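Local coordinates for protein IRMA (Escherichia coli CFT073, PDB 5EK5) that is a secreted, virulence-associated protein with a fibronectin-like fold that probably mimics interleukin receptors, its exact function not being settled, at residues B[10-15]-B[27-32]. Sequence-based numbering, arbitrary orientation.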
loop_
_atom_site.group_PDB
_atom_site.type_symbol
_atom_site.label_atom_id
_atom_site.label_comp_id
_atom_site.label_asym_id
_atom_site.label_seq_id
_atom_site.Cartn_x
_atom_site.Cartn_y
_atom_site.Cartn_z
ATOM N N SER B 10 5.487 -7.576 -5.696
ATOM C CA SER B 10 4.931 -6.253 -5.525
ATOM C C SER B 10 5.835 -5.540 -4.534
ATOM O O SER B 10 6.348 -6.152 -3.597
ATOM C CB SER B 10 3.490 -6.310 -5.026
ATOM O OG SER B 10 3.449 -6.667 -3.658
ATOM N N ILE B 11 6.039 -4.249 -4.743
ATOM C CA ILE B 11 6.923 -3.496 -3.875
ATOM C C ILE B 11 6.355 -2.102 -3.673
ATOM O O ILE B 11 5.924 -1.439 -4.618
ATOM C CB ILE B 11 8.364 -3.439 -4.444
ATOM C CG1 ILE B 11 9.290 -2.664 -3.504
ATOM C CG2 ILE B 11 8.379 -2.848 -5.848
ATOM C CD1 ILE B 11 10.759 -2.818 -3.833
ATOM N N ARG B 12 6.317 -1.685 -2.416
ATOM C CA ARG B 12 5.786 -0.383 -2.061
ATOM C C ARG B 12 6.475 0.159 -0.822
ATOM O O ARG B 12 6.978 -0.601 0.004
ATOM C CB ARG B 12 4.272 -0.470 -1.844
ATOM C CG ARG B 12 3.848 -1.329 -0.659
ATOM C CD ARG B 12 2.330 -1.476 -0.605
ATOM N NE ARG B 12 1.880 -2.213 0.573
ATOM C CZ ARG B 12 1.506 -1.649 1.715
ATOM N NH1 ARG B 12 1.524 -0.330 1.847
ATOM N NH2 ARG B 12 1.111 -2.406 2.730
ATOM N N ASN B 13 6.487 1.479 -0.701
ATOM C CA ASN B 13 7.059 2.137 0.457
ATOM C C ASN B 13 6.014 2.244 1.559
ATOM O O ASN B 13 4.919 2.764 1.338
ATOM C CB ASN B 13 7.585 3.519 0.072
ATOM C CG ASN B 13 7.939 4.361 1.271
ATOM O OD1 ASN B 13 7.406 5.456 1.452
ATOM N ND2 ASN B 13 8.850 3.863 2.097
ATOM N N THR B 14 6.348 1.739 2.742
ATOM C CA THR B 14 5.373 1.614 3.822
ATOM C C THR B 14 5.632 2.553 4.997
ATOM O O THR B 14 4.744 2.769 5.823
ATOM C CB THR B 14 5.328 0.176 4.362
ATOM O OG1 THR B 14 6.649 -0.232 4.739
ATOM C CG2 THR B 14 4.762 -0.771 3.318
ATOM N N ASP B 15 6.823 3.142 5.046
ATOM C CA ASP B 15 7.170 4.040 6.139
ATOM C C ASP B 15 8.489 4.761 5.911
ATOM O O ASP B 15 9.291 4.379 5.061
ATOM C CB ASP B 15 7.259 3.251 7.455
ATOM C CG ASP B 15 7.085 4.129 8.685
ATOM O OD1 ASP B 15 7.032 5.370 8.541
ATOM O OD2 ASP B 15 7.017 3.571 9.802
ATOM N N GLN B 27 11.308 2.372 4.417
ATOM C CA GLN B 27 10.958 0.967 4.546
ATOM C C GLN B 27 10.133 0.505 3.355
ATOM O O GLN B 27 9.125 1.127 3.005
ATOM C CB GLN B 27 10.184 0.736 5.844
ATOM C CG GLN B 27 9.775 -0.708 6.096
ATOM C CD GLN B 27 9.066 -0.873 7.425
ATOM O OE1 GLN B 27 9.005 0.059 8.225
ATOM N NE2 GLN B 27 8.523 -2.060 7.667
ATOM N N PHE B 28 10.562 -0.588 2.737
ATOM C CA PHE B 28 9.817 -1.141 1.620
ATOM C C PHE B 28 9.339 -2.541 1.979
ATOM O O PHE B 28 10.097 -3.365 2.503
ATOM C CB PHE B 28 10.674 -1.168 0.353
ATOM C CG PHE B 28 11.046 0.198 -0.157
ATOM C CD1 PHE B 28 12.125 0.883 0.373
ATOM C CD2 PHE B 28 10.305 0.801 -1.163
ATOM C CE1 PHE B 28 12.463 2.140 -0.092
ATOM C CE2 PHE B 28 10.640 2.058 -1.632
ATOM C CZ PHE B 28 11.720 2.727 -1.095
ATOM N N ARG B 29 8.070 -2.804 1.701
ATOM C CA ARG B 29 7.534 -4.149 1.831
ATOM C C ARG B 29 7.519 -4.840 0.477
ATOM O O ARG B 29 7.007 -4.292 -0.506
ATOM C CB ARG B 29 6.139 -4.139 2.438
ATOM C CG ARG B 29 5.568 -5.537 2.637
ATOM C CD ARG B 29 4.198 -5.464 3.256
ATOM N NE ARG B 29 4.258 -4.903 4.602
ATOM C CZ ARG B 29 3.191 -4.636 5.353
ATOM N NH1 ARG B 29 1.973 -4.878 4.894
ATOM N NH2 ARG B 29 3.343 -4.128 6.567
ATOM N N LEU B 30 8.088 -6.038 0.427
ATOM C CA LEU B 30 8.069 -6.826 -0.796
ATOM C C LEU B 30 7.137 -8.006 -0.576
ATOM O O LEU B 30 7.159 -8.633 0.475
ATOM C CB LEU B 30 9.476 -7.301 -1.173
ATOM C CG LEU B 30 10.434 -6.314 -1.854
ATOM C CD1 LEU B 30 10.817 -5.184 -0.907
ATOM C CD2 LEU B 30 11.682 -7.014 -2.372
ATOM N N ASP B 31 6.316 -8.300 -1.577
ATOM C CA ASP B 31 5.268 -9.301 -1.436
ATOM C C ASP B 31 5.135 -10.136 -2.704
ATOM O O ASP B 31 5.003 -9.597 -3.800
ATOM C CB ASP B 31 3.941 -8.613 -1.106
ATOM C CG ASP B 31 2.839 -9.588 -0.717
ATOM O OD1 ASP B 31 2.987 -10.810 -0.931
ATOM O OD2 ASP B 31 1.805 -9.120 -0.194
ATOM N N ASN B 32 5.185 -11.455 -2.553
ATOM C CA ASN B 32 5.040 -12.341 -3.704
ATOM C C ASN B 32 3.591 -12.755 -3.990
ATOM O O ASN B 32 3.341 -13.680 -4.762
ATOM C CB ASN B 32 5.943 -13.567 -3.516
ATOM C CG ASN B 32 5.362 -14.597 -2.561
ATOM O OD1 ASN B 32 4.502 -14.295 -1.730
ATOM N ND2 ASN B 32 5.857 -15.823 -2.660
HETATM O O HOH W 1 3.995 -5.003 -1.284
#
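Ile11 and Leu30 lie side by side on the buried face of two antiparallel strands, 10-15 and 27-31, their side chains meeting through Ile11 CD1 and Leu30 CD1 at 3.8 Å. Phe28 continues this face: its ring lies obliquely beside Ile11 CG1 (4.3 Å to Phe28 CD2) and packs against Asn13, whose CB comes within 3.8 Å of Phe28 CE2 and whose ND2 lies over one ring face. Met61 and Thr63 of the opposing sheet cover Phe28 and Leu30, while Ile121 of the second subunit packs on Ile11 and Phe28.

Between Asn13 and Asp15 the register slips by one residue, and the amide of Asn13 bridges this beta bulge. With CG anti to the backbone N (chi1 169°), ND2 reaches Gln27 O at 2.9 Å and Asp15 O at 3.0 Å, above both carbonyl planes. Thr14 N comes to Gln27 O from the opposite face along a nearly straight bond (170°), so two donors grip that oxygen. Asn13 OD1 turns to Tyr116 OH and Leu119 N of the second subunit.

The other face is looser, polar and partly exposed. Arg12 NH2 and Arg29 NH1, two donors, stand 3.4 Å apart with guanidinium planes 78° from each other, and Thr14 CG2 lies over one face of the Arg12 guanidinium, toward its rim. Nearer the far end, a water joins Ser10 OG to Arg29 O, to which it donates at 3.2 Å; Asp31 OD1 accepts from Gly33 N, and OD2 forms a salt bridge with Arg73.

One face largely apolar and buried, the other polar and partly exposed, strands 9-19 and 23-31 form a bulged beta hairpin within one of the two sheets of the fibronectin-like sandwich.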